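Local atomic coordinates of Poly(A) RNA polymerase protein 2 (Saccharomyces cerevisiae, PDB entry 3NYB), a protein that probably adds poly(A) tails to RNA, serving as the nucleotidyltransferase subunit of the TRAMP RNA surveillance complex. Residues A[4-9]-A[22-27]; A[63-68]-A[78-83]; A[118-123]-A[135-140]. The protein carries 1 engineered substitution. One frame throughout, in Å; residues are numbered along the deposited sequence.

Overall arrangement
Contacts 2 and 3 belong to one mixed beta sheet of the palm, with centres about 10 Å apart, while the centre of contact 1 lies about 29 Å from that of contact 2 and about 36 Å from that of contact 3, where the N-terminal residues fold back on helix 17-31. Contact 3 is buried and mainly aliphatic; contact 2 is partly buried and combines strand pairing with two aromatic rings laid against the partner strand. Strands 79-83 and 132-137 are neighbours, so these two contacts share a backbone boundary, where Cys81 N lies 2.8 Å from Ala135 O in a probable hydrogen bond. Contact 1, also partly buried, relies instead on carboxylates, an indole N-H and a water.

Contact 1 (A[4-9]-A[22-27])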
ATOM      1  N   PRO A   4      -8.313 -11.068 -16.283  1.00 33.04           N
ATOM      2  CA  PRO A   4      -7.399 -11.948 -17.010  1.00 17.29           C
ATOM      3  C   PRO A   4      -6.650 -12.874 -16.069  1.00 30.65           C
ATOM      4  O   PRO A   4      -6.389 -14.021 -16.440  1.00 42.54           O
ATOM      5  CB  PRO A   4      -6.419 -10.955 -17.668  1.00 22.94           C
ATOM      6  CG  PRO A   4      -6.605  -9.648 -16.882  1.00 21.39           C
ATOM      7  CD  PRO A   4      -8.064  -9.652 -16.606  1.00 27.16           C
ATOM      8  N   TRP A   5      -6.309 -12.403 -14.869  1.00 27.67           N
ATOM      9  CA  TRP A   5      -5.495 -13.221 -13.952  1.00 26.67           C
ATOM     10  C   TRP A   5      -6.212 -14.473 -13.448  1.00 37.78           C
ATOM     11  O   TRP A   5      -5.610 -15.325 -12.801  1.00 38.86           O
ATOM     12  CB  TRP A   5      -5.002 -12.395 -12.776  1.00 19.57           C
ATOM     13  CG  TRP A   5      -6.107 -11.822 -11.952  1.00 17.66           C
ATOM     14  CD1 TRP A   5      -6.697 -12.386 -10.861  1.00 22.09           C
ATOM     15  CD2 TRP A   5      -6.747 -10.554 -12.147  1.00 18.05           C
ATOM     16  NE1 TRP A   5      -7.679 -11.555 -10.374  1.00 29.79           N
ATOM     17  CE2 TRP A   5      -7.727 -10.430 -11.145  1.00 29.74           C
ATOM     18  CE3 TRP A   5      -6.591  -9.526 -13.079  1.00 25.66           C
ATOM     19  CZ2 TRP A   5      -8.546  -9.308 -11.052  1.00 36.26           C
ATOM     20  CZ3 TRP A   5      -7.410  -8.415 -12.983  1.00 35.05           C
ATOM     21  CH2 TRP A   5      -8.369  -8.312 -11.975  1.00 34.45           C
ATOM     22  N   ILE A   6      -7.499 -14.568 -13.757  1.00 40.80           N
ATOM     23  CA  ILE A   6      -8.319 -15.707 -13.378  1.00 34.02           C
ATOM     24  C   ILE A   6      -8.172 -16.859 -14.361  1.00 41.46           C
ATOM     25  O   ILE A   6      -8.312 -18.025 -13.988  1.00 46.02           O
ATOM     26  CB  ILE A   6      -9.812 -15.300 -13.272  1.00 41.62           C
ATOM     27  CG1 ILE A   6     -10.202 -15.133 -11.814  1.00 46.24           C
ATOM     28  CG2 ILE A   6     -10.722 -16.324 -13.898  1.00 48.67           C
ATOM     29  CD1 ILE A   6      -9.620 -13.904 -11.186  1.00 62.55           C
ATOM     30  N   LEU A   7      -7.886 -16.533 -15.618  1.00 37.01           N
ATOM     31  CA  LEU A   7      -7.873 -17.531 -16.693  1.00 40.04           C
ATOM     32  C   LEU A   7      -6.943 -18.703 -16.371  1.00 35.25           C
ATOM     33  O   LEU A   7      -5.762 -18.500 -16.105  1.00 30.68           O
ATOM     34  CB  LEU A   7      -7.463 -16.870 -18.008  1.00 37.97           C
ATOM     35  CG  LEU A   7      -8.026 -17.449 -19.308  1.00 43.10           C
ATOM     36  CD1 LEU A   7      -9.470 -17.873 -19.127  1.00 41.76           C
ATOM     37  CD2 LEU A   7      -7.896 -16.447 -20.452  1.00 37.78           C
ATOM     38  N   ASN A   8      -7.491 -19.919 -16.384  1.00 36.15           N
ATOM     39  CA  ASN A   8      -6.747 -21.146 -16.060  1.00 37.42           C
ATOM     40  C   ASN A   8      -6.340 -21.225 -14.592  1.00 33.65           C
ATOM     41  O   ASN A   8      -5.449 -21.988 -14.220  1.00 40.80           O
ATOM     42  CB  ASN A   8      -5.516 -21.320 -16.967  1.00 32.53           C
ATOM     43  CG  ASN A   8      -5.844 -21.135 -18.449  1.00 43.58           C
ATOM     44  OD1 ASN A   8      -6.766 -21.758 -18.978  1.00 42.74           O
ATOM     45  ND2 ASN A   8      -5.081 -20.274 -19.123  1.00 39.22           N
ATOM     46  N   HIS A   9      -7.006 -20.440 -13.760  1.00 20.36           N
ATOM     47  CA  HIS A   9      -6.672 -20.381 -12.351  1.00 31.76           C
ATOM     48  C   HIS A   9      -7.930 -20.306 -11.497  1.00 41.02           C
ATOM     49  O   HIS A   9      -8.002 -19.532 -10.545  1.00 45.27           O
ATOM     50  CB  HIS A   9      -5.806 -19.160 -12.076  1.00 33.87           C
ATOM     51  CG  HIS A   9      -4.483 -19.194 -12.771  1.00 44.67           C
ATOM     52  ND1 HIS A   9      -3.463 -20.034 -12.383  1.00 44.53           N
ATOM     53  CD2 HIS A   9      -4.009 -18.480 -13.821  1.00 43.32           C
ATOM     54  CE1 HIS A   9      -2.415 -19.838 -13.167  1.00 43.47           C
ATOM     55  NE2 HIS A   9      -2.723 -18.905 -14.049  1.00 43.75           N
ATOM     56  N   THR A  22      -6.868 -15.921  -1.045  1.00 32.72           N
ATOM     57  CA  THR A  22      -5.425 -15.981  -0.965  1.00 24.30           C
ATOM     58  C   THR A  22      -4.808 -16.368  -2.309  1.00 33.34           C
ATOM     59  O   THR A  22      -3.887 -15.716  -2.792  1.00 42.28           O
ATOM     60  CB  THR A  22      -5.015 -16.980   0.108  1.00 32.54           C
ATOM     61  OG1 THR A  22      -5.310 -16.420   1.395  1.00 47.08           O
ATOM     62  CG2 THR A  22      -3.530 -17.307   0.009  1.00 21.50           C
ATOM     63  N   PHE A  23      -5.339 -17.422  -2.915  1.00 35.61           N
ATOM     64  CA  PHE A  23      -4.877 -17.883  -4.213  1.00 35.45           C
ATOM     65  C   PHE A  23      -5.080 -16.844  -5.316  1.00 35.38           C
ATOM     66  O   PHE A  23      -4.226 -16.688  -6.191  1.00 33.89           O
ATOM     67  CB  PHE A  23      -5.575 -19.190  -4.593  1.00 43.23           C
ATOM     68  CG  PHE A  23      -5.266 -20.329  -3.674  1.00 57.89           C
ATOM     69  CD1 PHE A  23      -4.063 -20.377  -2.989  1.00 77.77           C
ATOM     70  CD2 PHE A  23      -6.167 -21.368  -3.511  1.00 64.46           C
ATOM     71  CE1 PHE A  23      -3.768 -21.435  -2.140  1.00 85.24           C
ATOM     72  CE2 PHE A  23      -5.879 -22.432  -2.670  1.00 68.92           C
ATOM     73  CZ  PHE A  23      -4.679 -22.465  -1.982  1.00 77.90           C
ATOM     74  N   GLU A  24      -6.204 -16.137  -5.281  1.00 35.56           N
ATOM     75  CA  GLU A  24      -6.452 -15.127  -6.299  1.00 37.31           C
ATOM     76  C   GLU A  24      -5.496 -13.953  -6.136  1.00 34.20           C
ATOM     77  O   GLU A  24      -5.059 -13.370  -7.122  1.00 31.10           O
ATOM     78  CB  GLU A  24      -7.907 -14.635  -6.307  1.00 35.95           C
ATOM     79  CG  GLU A  24      -8.248 -13.946  -7.624  1.00 40.65           C
ATOM     80  CD  GLU A  24      -9.574 -13.213  -7.625  1.00 47.00           C
ATOM     81  OE1 GLU A  24     -10.404 -13.450  -6.721  1.00 46.90           O
ATOM     82  OE2 GLU A  24      -9.780 -12.396  -8.550  1.00 36.44           O
ATOM     83  N   ILE A  25      -5.164 -13.609  -4.895  1.00 32.14           N
ATOM     84  CA  ILE A  25      -4.183 -12.551  -4.672  1.00 35.01           C
ATOM     85  C   ILE A  25      -2.863 -12.902  -5.367  1.00 38.70           C
ATOM     86  O   ILE A  25      -2.329 -12.083  -6.109  1.00 34.74           O
ATOM     87  CB  ILE A  25      -3.968 -12.244  -3.173  1.00 30.88           C
ATOM     88  CG1 ILE A  25      -5.290 -11.813  -2.527  1.00 32.39           C
ATOM     89  CG2 ILE A  25      -2.932 -11.141  -2.984  1.00 14.28           C
ATOM     90  CD1 ILE A  25      -5.149 -11.343  -1.101  1.00 25.07           C
ATOM     91  N   LYS A  26      -2.366 -14.120  -5.139  1.00 32.44           N
ATOM     92  CA  LYS A  26      -1.142 -14.602  -5.767  1.00 27.72           C
ATOM     93  C   LYS A  26      -1.238 -14.627  -7.293  1.00 35.36           C
ATOM     94  O   LYS A  26      -0.240 -14.447  -8.001  1.00 23.03           O
ATOM     95  CB  LYS A  26      -0.785 -16.000  -5.263  1.00 24.60           C
ATOM     96  CG  LYS A  26      -0.199 -16.041  -3.860  1.00 31.42           C
ATOM     97  CD  LYS A  26       0.168 -17.462  -3.472  1.00 28.94           C
ATOM     98  CE  LYS A  26      -0.116 -17.741  -1.985  1.00 46.84           C
ATOM     99  NZ  LYS A  26       1.093 -17.723  -1.118  1.00 49.39           N
ATOM    100  N   ASP A  27      -2.435 -14.859  -7.812  1.00 34.16           N
ATOM    101  CA  ASP A  27      -2.597 -14.913  -9.260  1.00 37.01           C
ATOM    102  C   ASP A  27      -2.427 -13.529  -9.865  1.00 37.82           C
ATOM    103  O   ASP A  27      -1.655 -13.339 -10.812  1.00 35.59           O
ATOM    104  CB  ASP A  27      -3.945 -15.515  -9.624  1.00 31.39           C
ATOM    105  CG  ASP A  27      -4.021 -16.992  -9.282  1.00 46.71           C
ATOM    106  OD1 ASP A  27      -2.938 -17.611  -9.138  1.00 44.82           O
ATOM    107  OD2 ASP A  27      -5.149 -17.529  -9.161  1.00 43.09           O
TER
HETATM  108  O   HOH W   1      -7.837 -16.811 -10.058  1.00 46.41           O
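Trp5 and Asp27 bring the two backbones together, their CA atoms 5.8 Å apart, where the 3-10 turn at 4-6 and the type II beta turn from Ile6 to His9 run past one flank of helix 17-31. The Glu24 carboxylate is the polar centre of the contact, met from the N-terminal loop by the indole of Trp5. Trp5 NE1 donates to Glu24 OE2 at 2.9 Å, with an N-H...O angle of 159°, and the acceptor lies close to the ring plane, 14° out of it. The oxygen receives this bond on its anti lone pair, and the carboxylate is nearly coplanar with the indole. Glu24 reaches this point because CG stands anti to the backbone N (chi1 -162°) and the chain continues extended, carrying the acid to the ring edge. CD1 of Ile6 packs beside the same carboxylate. The second oxygen, OE1, accepts the backbone N-H groups of Ile316 and Leu317, and OE2 also bonds to Ser315 OG. With both oxygens engaged, the carboxylate is restrained from turning, and these donors would be expected to favour its charged form.

One turn further along the helix, on the same flank, the Asp27 methylene CB sits 3.6 Å from Trp5 O, and its OD2 lies 3.4 Å from His9 CB. A water links this end of the contact, donating to Asp27 OD2 at 2.9 Å and to His9 O at 2.8 Å; OD2 is also bonded to His11 NE2.

Glu24 thus ties the loop before helix 17-31 to residues 315-317 near the chain's end. Elsewhere the Trp5 ring meets Phe28 edge to face, and on another side of the helix Ile25 packs against Leu214 and Leu218 of helix 214-228.

Contact 2 (A[63-68]-A[78-83]); sequences HVFGSY and DIDCVV
His63 and Val82 form an antiparallel hydrogen-bonded pair at the start of this contact: His63 N donates to Val82 O at 3.1 Å, and Val82 N returns a bond to His63 O at 3.0 Å. Next to it, Val64 and Cys81 make a non-hydrogen-bonded pair, their side chains sharing the sheet face opposite to that of His63 and Val82. Phe65 N then donates to Asp80 O, 3.0 Å away, approaching 26° out of the carbonyl plane.

Two rings supply most of the side-chain packing. The Phe65 ring is turned back over the partner strand because CG lies between the backbone N and the carbonyl carbon (chi1 68°). Asp80 CB rests over one of its faces in a CH-pi contact, 3.7 Å from the centroid, and the backbone carbonyl carbon of Cys81 lies at its edge. Tyr68, beyond the end of the strand, receives Ile79 CG2 above the centre of its ring, 3.4 Å from the centroid.

The Tyr68 ring is placed by a hydrogen bond from its OH to Ser77 O and by stacking on Tyr73. Between Phe65 and Tyr68 in sequence, Gly66 turns the chain with a positive phi (97°). Gly66-Ser67 followed by Asp78 and Asp80 fits the nucleotidyltransferase signature, whose aspartates in relatives bind the catalytic metals.

Strand 62-65 is an outermost strand of the sheet within this chain. Strand 79-83, on the side away from strand 62-65, bonds to strand 132-137, while Ile79 and Val83 pack on helix 36-54 through Ile46 and Val53.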
ATOM      1  N   HIS A  63      20.095   6.155 -12.548  1.00 37.08           N
ATOM      2  CA  HIS A  63      19.729   4.964 -11.791  1.00 39.19           C
ATOM      3  C   HIS A  63      18.248   4.881 -11.457  1.00 41.85           C
ATOM      4  O   HIS A  63      17.613   5.879 -11.125  1.00 33.50           O
ATOM      5  CB  HIS A  63      20.571   4.861 -10.515  1.00 50.25           C
ATOM      6  CG  HIS A  63      22.042   4.793 -10.776  1.00 56.01           C
ATOM      7  ND1 HIS A  63      22.629   3.735 -11.439  1.00 60.26           N
ATOM      8  CD2 HIS A  63      23.042   5.654 -10.483  1.00 48.99           C
ATOM      9  CE1 HIS A  63      23.928   3.949 -11.539  1.00 59.15           C
ATOM     10  NE2 HIS A  63      24.205   5.106 -10.966  1.00 57.18           N
ATOM     11  N   VAL A  64      17.702   3.678 -11.552  1.00 41.34           N
ATOM     12  CA  VAL A  64      16.316   3.444 -11.190  1.00 30.77           C
ATOM     13  C   VAL A  64      16.223   3.320  -9.680  1.00 34.07           C
ATOM     14  O   VAL A  64      16.926   2.503  -9.093  1.00 46.26           O
ATOM     15  CB  VAL A  64      15.812   2.114 -11.787  1.00 26.24           C
ATOM     16  CG1 VAL A  64      14.374   1.810 -11.304  1.00 28.65           C
ATOM     17  CG2 VAL A  64      15.907   2.125 -13.305  1.00 16.60           C
ATOM     18  N   PHE A  65      15.349   4.111  -9.053  1.00 36.56           N
ATOM     19  CA  PHE A  65      15.072   3.978  -7.619  1.00 34.03           C
ATOM     20  C   PHE A  65      13.563   3.870  -7.364  1.00 33.49           C
ATOM     21  O   PHE A  65      12.760   4.303  -8.183  1.00 33.92           O
ATOM     22  CB  PHE A  65      15.626   5.188  -6.861  1.00 40.89           C
ATOM     23  CG  PHE A  65      14.900   6.484  -7.167  1.00 45.12           C
ATOM     24  CD1 PHE A  65      13.832   6.907  -6.387  1.00 39.16           C
ATOM     25  CD2 PHE A  65      15.275   7.264  -8.250  1.00 46.35           C
ATOM     26  CE1 PHE A  65      13.160   8.094  -6.674  1.00 36.03           C
ATOM     27  CE2 PHE A  65      14.619   8.449  -8.541  1.00 37.97           C
ATOM     28  CZ  PHE A  65      13.561   8.868  -7.754  1.00 34.42           C
ATOM     29  N   GLY A  66      13.171   3.311  -6.227  1.00 40.43           N
ATOM     30  CA  GLY A  66      11.772   3.335  -5.839  1.00 36.74           C
ATOM     31  C   GLY A  66      11.009   2.075  -6.191  1.00 42.00           C
ATOM     32  O   GLY A  66      11.560   0.972  -6.172  1.00 46.79           O
ATOM     33  N   SER A  67       9.731   2.243  -6.515  1.00 40.85           N
ATOM     34  CA  SER A  67       8.847   1.122  -6.804  1.00 27.26           C
ATOM     35  C   SER A  67       9.479   0.088  -7.722  1.00 36.47           C
ATOM     36  O   SER A  67       9.207  -1.105  -7.591  1.00 39.89           O
ATOM     37  CB  SER A  67       7.550   1.625  -7.426  1.00 34.54           C
ATOM     38  OG  SER A  67       6.802   2.362  -6.480  1.00 60.66           O
ATOM     39  N   TYR A  68      10.317   0.539  -8.652  1.00 30.85           N
ATOM     40  CA  TYR A  68      10.840  -0.366  -9.669  1.00 28.83           C
ATOM     41  C   TYR A  68      12.110  -1.122  -9.282  1.00 21.68           C
ATOM     42  O   TYR A  68      12.460  -2.090  -9.943  1.00 33.67           O
ATOM     43  CB  TYR A  68      10.999   0.340 -11.029  1.00 26.70           C
ATOM     44  CG  TYR A  68       9.731   0.379 -11.879  1.00 24.73           C
ATOM     45  CD1 TYR A  68       9.517  -0.559 -12.891  1.00 41.09           C
ATOM     46  CD2 TYR A  68       8.752   1.350 -11.673  1.00 22.39           C
ATOM     47  CE1 TYR A  68       8.372  -0.531 -13.675  1.00 37.04           C
ATOM     48  CE2 TYR A  68       7.594   1.396 -12.455  1.00 18.88           C
ATOM     49  CZ  TYR A  68       7.409   0.447 -13.454  1.00 33.28           C
ATOM     50  OH  TYR A  68       6.266   0.471 -14.233  1.00 21.91           O
ATOM     51  N   ASP A  78       5.008   5.327 -13.642  1.00 40.29           N
ATOM     52  CA  ASP A  78       6.304   5.941 -13.951  1.00 32.54           C
ATOM     53  C   ASP A  78       7.399   5.180 -13.246  1.00 36.77           C
ATOM     54  O   ASP A  78       7.271   4.840 -12.060  1.00 36.70           O
ATOM     55  CB  ASP A  78       6.406   7.378 -13.430  1.00 29.27           C
ATOM     56  CG  ASP A  78       5.347   8.291 -13.975  1.00 51.84           C
ATOM     57  OD1 ASP A  78       4.692   7.939 -14.976  1.00 62.26           O
ATOM     58  OD2 ASP A  78       5.180   9.381 -13.383  1.00 62.45           O
ATOM     59  N   ILE A  79       8.494   4.939 -13.957  1.00 29.85           N
ATOM     60  CA  ILE A  79       9.668   4.414 -13.294  1.00 33.25           C
ATOM     61  C   ILE A  79      10.603   5.577 -13.003  1.00 29.56           C
ATOM     62  O   ILE A  79      10.937   6.360 -13.895  1.00 31.59           O
ATOM     63  CB  ILE A  79      10.320   3.237 -14.072  1.00 48.85           C
ATOM     64  CG1 ILE A  79      11.603   3.633 -14.762  1.00 45.65           C
ATOM     65  CG2 ILE A  79       9.368   2.674 -15.119  1.00 54.64           C
ATOM     66  CD1 ILE A  79      11.905   2.663 -15.886  1.00 55.99           C
ATOM     67  N   ASP A  80      10.985   5.703 -11.733  1.00 24.04           N
ATOM     68  CA  ASP A  80      11.726   6.864 -11.257  1.00 32.52           C
ATOM     69  C   ASP A  80      13.230   6.719 -11.443  1.00 37.20           C
ATOM     70  O   ASP A  80      13.818   5.709 -11.052  1.00 42.82           O
ATOM     71  CB  ASP A  80      11.411   7.109  -9.778  1.00 40.74           C
ATOM     72  CG  ASP A  80       9.925   7.006  -9.474  1.00 52.67           C
ATOM     73  OD1 ASP A  80       9.157   7.864  -9.965  1.00 50.97           O
ATOM     74  OD2 ASP A  80       9.525   6.066  -8.749  1.00 65.46           O
ATOM     75  N   CYS A  81      13.849   7.741 -12.023  1.00 32.41           N
ATOM     76  CA  CYS A  81      15.296   7.761 -12.197  1.00 34.52           C
ATOM     77  C   CYS A  81      15.930   9.004 -11.595  1.00 33.83           C
ATOM     78  O   CYS A  81      15.345  10.084 -11.646  1.00 41.60           O
ATOM     79  CB  CYS A  81      15.639   7.688 -13.679  1.00 45.37           C
ATOM     80  SG  CYS A  81      14.696   6.426 -14.530  1.00 39.75           S
ATOM     81  N   VAL A  82      17.126   8.834 -11.028  1.00 47.00           N
ATOM     82  CA  VAL A  82      17.967   9.939 -10.569  1.00 43.41           C
ATOM     83  C   VAL A  82      19.121  10.135 -11.538  1.00 43.84           C
ATOM     84  O   VAL A  82      19.732   9.159 -11.980  1.00 49.64           O
ATOM     85  CB  VAL A  82      18.646   9.624  -9.229  1.00 47.05           C
ATOM     86  CG1 VAL A  82      18.505  10.795  -8.276  1.00 52.91           C
ATOM     87  CG2 VAL A  82      18.094   8.352  -8.624  1.00 47.98           C
ATOM     88  N   VAL A  83      19.446  11.386 -11.841  1.00 51.11           N
ATOM     89  CA  VAL A  83      20.642  11.699 -12.623  1.00 51.15           C
ATOM     90  C   VAL A  83      21.730  12.222 -11.698  1.00 51.13           C
ATOM     91  O   VAL A  83      21.443  13.046 -10.826  1.00 47.26           O
ATOM     92  CB  VAL A  83      20.350  12.746 -13.685  1.00 40.04           C
ATOM     93  CG1 VAL A  83      21.621  13.119 -14.415  1.00 40.61           C
ATOM     94  CG2 VAL A  83      19.339  12.209 -14.648  1.00 33.56           C
TER

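Contact 3 (A[118-123]-A[135-140]); sequences ARVPII and AVSFER. Engineered in segment 135-140: Ala135 (natural residue Asp).
Ile123 and Val136 pair across a beta hairpin made of strands 121-127 and 132-137 in the central palm sheet. They form an antiparallel hydrogen-bonded pair: Ile123 N donates to Val136 O at 2.9 Å, and Val136 N to Ile123 O at 2.8 Å. Their side chains lie side by side and point the same way. In Ile123 the longer branch CG1 is anti to the backbone N (chi1 178°), which places methyl CG2 between N and the carbonyl carbon, directly against the beta-branched Val136. This face meets helix 92-105, where Leu96 touches both Ile123 and Pro121.

Ile122 sends its two branches to different partners. CG2 approaches Ala135 CB at 3.9 Å, while CG1 meets Ser137 CB at 3.8 Å. Ala135 is an engineered residue, replacing the natural aspartate, and contributes a single methyl here. That aspartate probably corresponds to the third metal-binding carboxylate of nucleotidyltransferases, next to Asp78 and Asp80.

Beyond the strands the two chains draw apart, and Val120 faces Glu139. Val120 CG1 lies beside the carbonyl and CB of Glu139, and CG2 lies 3.5 Å from its OE2, an apolar methyl next to the end of an extended acidic chain. The Ser137 hydroxyl is turned towards the same residue: OG sits between the backbone N and the carbonyl carbon (chi1 68°) and donates to Glu139 O from above its carbonyl plane, fastening the bend after the strand. A water also links the two backbones, donating to Pro121 O at 3.2 Å and accepting from Phe138 N at 2.7 Å.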
ATOM      1  N   ALA A 118       7.620  16.814  -3.442  1.00 84.70           N
ATOM      2  CA  ALA A 118       8.087  17.287  -2.140  1.00 97.19           C
ATOM      3  C   ALA A 118       9.321  18.189  -2.232  1.00 97.19           C
ATOM      4  O   ALA A 118      10.354  17.896  -1.635  1.00 95.21           O
ATOM      5  CB  ALA A 118       8.348  16.106  -1.200  1.00103.35           C
ATOM      6  N   ARG A 119       9.203  19.285  -2.977  1.00 95.67           N
ATOM      7  CA  ARG A 119      10.301  20.240  -3.142  1.00 95.46           C
ATOM      8  C   ARG A 119      11.434  19.732  -4.036  1.00 90.46           C
ATOM      9  O   ARG A 119      12.415  20.443  -4.266  1.00 90.20           O
ATOM     10  CB  ARG A 119      10.867  20.678  -1.788  1.00100.68           C
ATOM     11  CG  ARG A 119       9.934  21.562  -0.995  1.00110.05           C
ATOM     12  CD  ARG A 119      10.608  22.117   0.244  1.00119.60           C
ATOM     13  NE  ARG A 119       9.620  22.598   1.205  1.00131.61           N
ATOM     14  CZ  ARG A 119       8.913  21.802   2.000  1.00142.09           C
ATOM     15  NH1 ARG A 119       9.091  20.487   1.947  1.00141.76           N
ATOM     16  NH2 ARG A 119       8.031  22.317   2.847  1.00148.52           N
ATOM     17  N   VAL A 120      11.306  18.499  -4.520  1.00 77.21           N
ATOM     18  CA  VAL A 120      12.231  17.970  -5.516  1.00 66.49           C
ATOM     19  C   VAL A 120      11.570  18.040  -6.886  1.00 59.66           C
ATOM     20  O   VAL A 120      10.536  17.408  -7.108  1.00 43.49           O
ATOM     21  CB  VAL A 120      12.622  16.515  -5.221  1.00 62.31           C
ATOM     22  CG1 VAL A 120      13.568  15.993  -6.295  1.00 58.21           C
ATOM     23  CG2 VAL A 120      13.255  16.408  -3.847  1.00 68.58           C
ATOM     24  N   PRO A 121      12.156  18.827  -7.803  1.00 62.31           N
ATOM     25  CA  PRO A 121      11.580  19.056  -9.132  1.00 57.46           C
ATOM     26  C   PRO A 121      11.800  17.846 -10.022  1.00 58.35           C
ATOM     27  O   PRO A 121      12.891  17.278 -10.020  1.00 59.39           O
ATOM     28  CB  PRO A 121      12.365  20.255  -9.655  1.00 49.68           C
ATOM     29  CG  PRO A 121      13.657  20.221  -8.929  1.00 58.58           C
ATOM     30  CD  PRO A 121      13.451  19.505  -7.624  1.00 62.76           C
ATOM     31  N   ILE A 122      10.766  17.462 -10.766  1.00 61.15           N
ATOM     32  CA  ILE A 122      10.782  16.226 -11.536  1.00 55.88           C
ATOM     33  C   ILE A 122      10.261  16.422 -12.955  1.00 42.53           C
ATOM     34  O   ILE A 122       9.405  17.264 -13.205  1.00 48.16           O
ATOM     35  CB  ILE A 122       9.940  15.150 -10.845  1.00 46.66           C
ATOM     36  CG1 ILE A 122      10.584  14.754  -9.523  1.00 47.29           C
ATOM     37  CG2 ILE A 122       9.784  13.930 -11.732  1.00 42.79           C
ATOM     38  CD1 ILE A 122       9.679  13.891  -8.673  1.00 57.37           C
ATOM     39  N   ILE A 123      10.787  15.632 -13.880  1.00 37.36           N
ATOM     40  CA  ILE A 123      10.388  15.695 -15.281  1.00 41.88           C
ATOM     41  C   ILE A 123       9.725  14.359 -15.670  1.00 46.10           C
ATOM     42  O   ILE A 123      10.336  13.287 -15.560  1.00 36.32           O
ATOM     43  CB  ILE A 123      11.626  16.002 -16.163  1.00 45.26           C
ATOM     44  CG1 ILE A 123      11.272  16.035 -17.631  1.00 47.87           C
ATOM     45  CG2 ILE A 123      12.717  14.955 -15.969  1.00 43.72           C
ATOM     46  CD1 ILE A 123      12.470  15.733 -18.500  1.00 42.28           C
ATOM     47  N   ALA A 135       9.988   9.141 -15.042  1.00 32.89           N
ATOM     48  CA  ALA A 135      10.123  10.367 -14.265  1.00 25.36           C
ATOM     49  C   ALA A 135      11.566  10.562 -13.796  1.00 29.46           C
ATOM     50  O   ALA A 135      12.109   9.724 -13.079  1.00 29.50           O
ATOM     51  CB  ALA A 135       9.189  10.352 -13.087  1.00 26.65           C
ATOM     52  N   VAL A 136      12.169  11.679 -14.195  1.00 27.84           N
ATOM     53  CA  VAL A 136      13.568  11.954 -13.895  1.00 33.30           C
ATOM     54  C   VAL A 136      13.752  13.119 -12.941  1.00 41.01           C
ATOM     55  O   VAL A 136      13.077  14.134 -13.064  1.00 39.90           O
ATOM     56  CB  VAL A 136      14.374  12.279 -15.169  1.00 29.23           C
ATOM     57  CG1 VAL A 136      15.740  12.793 -14.788  1.00 12.57           C
ATOM     58  CG2 VAL A 136      14.489  11.050 -16.054  1.00 22.08           C
ATOM     59  N   SER A 137      14.690  12.967 -12.009  1.00 44.13           N
ATOM     60  CA  SER A 137      15.039  14.014 -11.067  1.00 36.88           C
ATOM     61  C   SER A 137      16.524  13.881 -10.725  1.00 42.92           C
ATOM     62  O   SER A 137      17.118  12.835 -10.980  1.00 38.93           O
ATOM     63  CB  SER A 137      14.211  13.842  -9.804  1.00 37.76           C
ATOM     64  OG  SER A 137      14.610  12.664  -9.127  1.00 30.65           O
ATOM     65  N   PHE A 138      17.118  14.922 -10.137  1.00 43.19           N
ATOM     66  CA  PHE A 138      18.534  14.885  -9.751  1.00 33.38           C
ATOM     67  C   PHE A 138      18.709  14.533  -8.284  1.00 35.33           C
ATOM     68  O   PHE A 138      19.750  14.792  -7.695  1.00 44.02           O
ATOM     69  CB  PHE A 138      19.234  16.217 -10.048  1.00 47.63           C
ATOM     70  CG  PHE A 138      19.180  16.622 -11.496  1.00 56.61           C
ATOM     71  CD1 PHE A 138      20.083  16.103 -12.410  1.00 58.49           C
ATOM     72  CD2 PHE A 138      18.230  17.525 -11.941  1.00 53.99           C
ATOM     73  CE1 PHE A 138      20.028  16.468 -13.740  1.00 53.57           C
ATOM     74  CE2 PHE A 138      18.172  17.892 -13.272  1.00 48.03           C
ATOM     75  CZ  PHE A 138      19.066  17.361 -14.170  1.00 44.95           C
ATOM     76  N   GLU A 139      17.688  13.917  -7.708  1.00 57.41           N
ATOM     77  CA  GLU A 139      17.679  13.600  -6.285  1.00 55.38           C
ATOM     78  C   GLU A 139      16.599  12.552  -6.015  1.00 47.30           C
ATOM     79  O   GLU A 139      15.462  12.711  -6.451  1.00 39.76           O
ATOM     80  CB  GLU A 139      17.396  14.876  -5.491  1.00 46.34           C
ATOM     81  CG  GLU A 139      17.510  14.751  -3.984  1.00 71.89           C
ATOM     82  CD  GLU A 139      17.605  16.111  -3.302  1.00 88.92           C
ATOM     83  OE1 GLU A 139      18.703  16.710  -3.311  1.00103.63           O
ATOM     84  OE2 GLU A 139      16.583  16.584  -2.760  1.00 83.75           O
ATOM     85  N   ARG A 140      16.946  11.473  -5.318  1.00 49.04           N
ATOM     86  CA  ARG A 140      15.933  10.487  -4.956  1.00 47.50           C
ATOM     87  C   ARG A 140      14.809  11.193  -4.226  1.00 52.90           C
ATOM     88  O   ARG A 140      15.051  12.144  -3.490  1.00 60.70           O
ATOM     89  CB  ARG A 140      16.521   9.368  -4.101  1.00 45.97           C
ATOM     90  CG  ARG A 140      17.490   8.520  -4.882  1.00 56.66           C
ATOM     91  CD  ARG A 140      17.906   7.237  -4.178  1.00 63.04           C
ATOM     92  NE  ARG A 140      18.740   6.459  -5.088  1.00 56.84           N
ATOM     93  CZ  ARG A 140      19.982   6.799  -5.424  1.00 61.09           C
ATOM     94  NH1 ARG A 140      20.546   7.893  -4.906  1.00 73.52           N
ATOM     95  NH2 ARG A 140      20.668   6.052  -6.274  1.00 49.06           N
TER
HETATM   96  O   HOH W   2      15.997  17.218  -9.356  1.00 62.48           O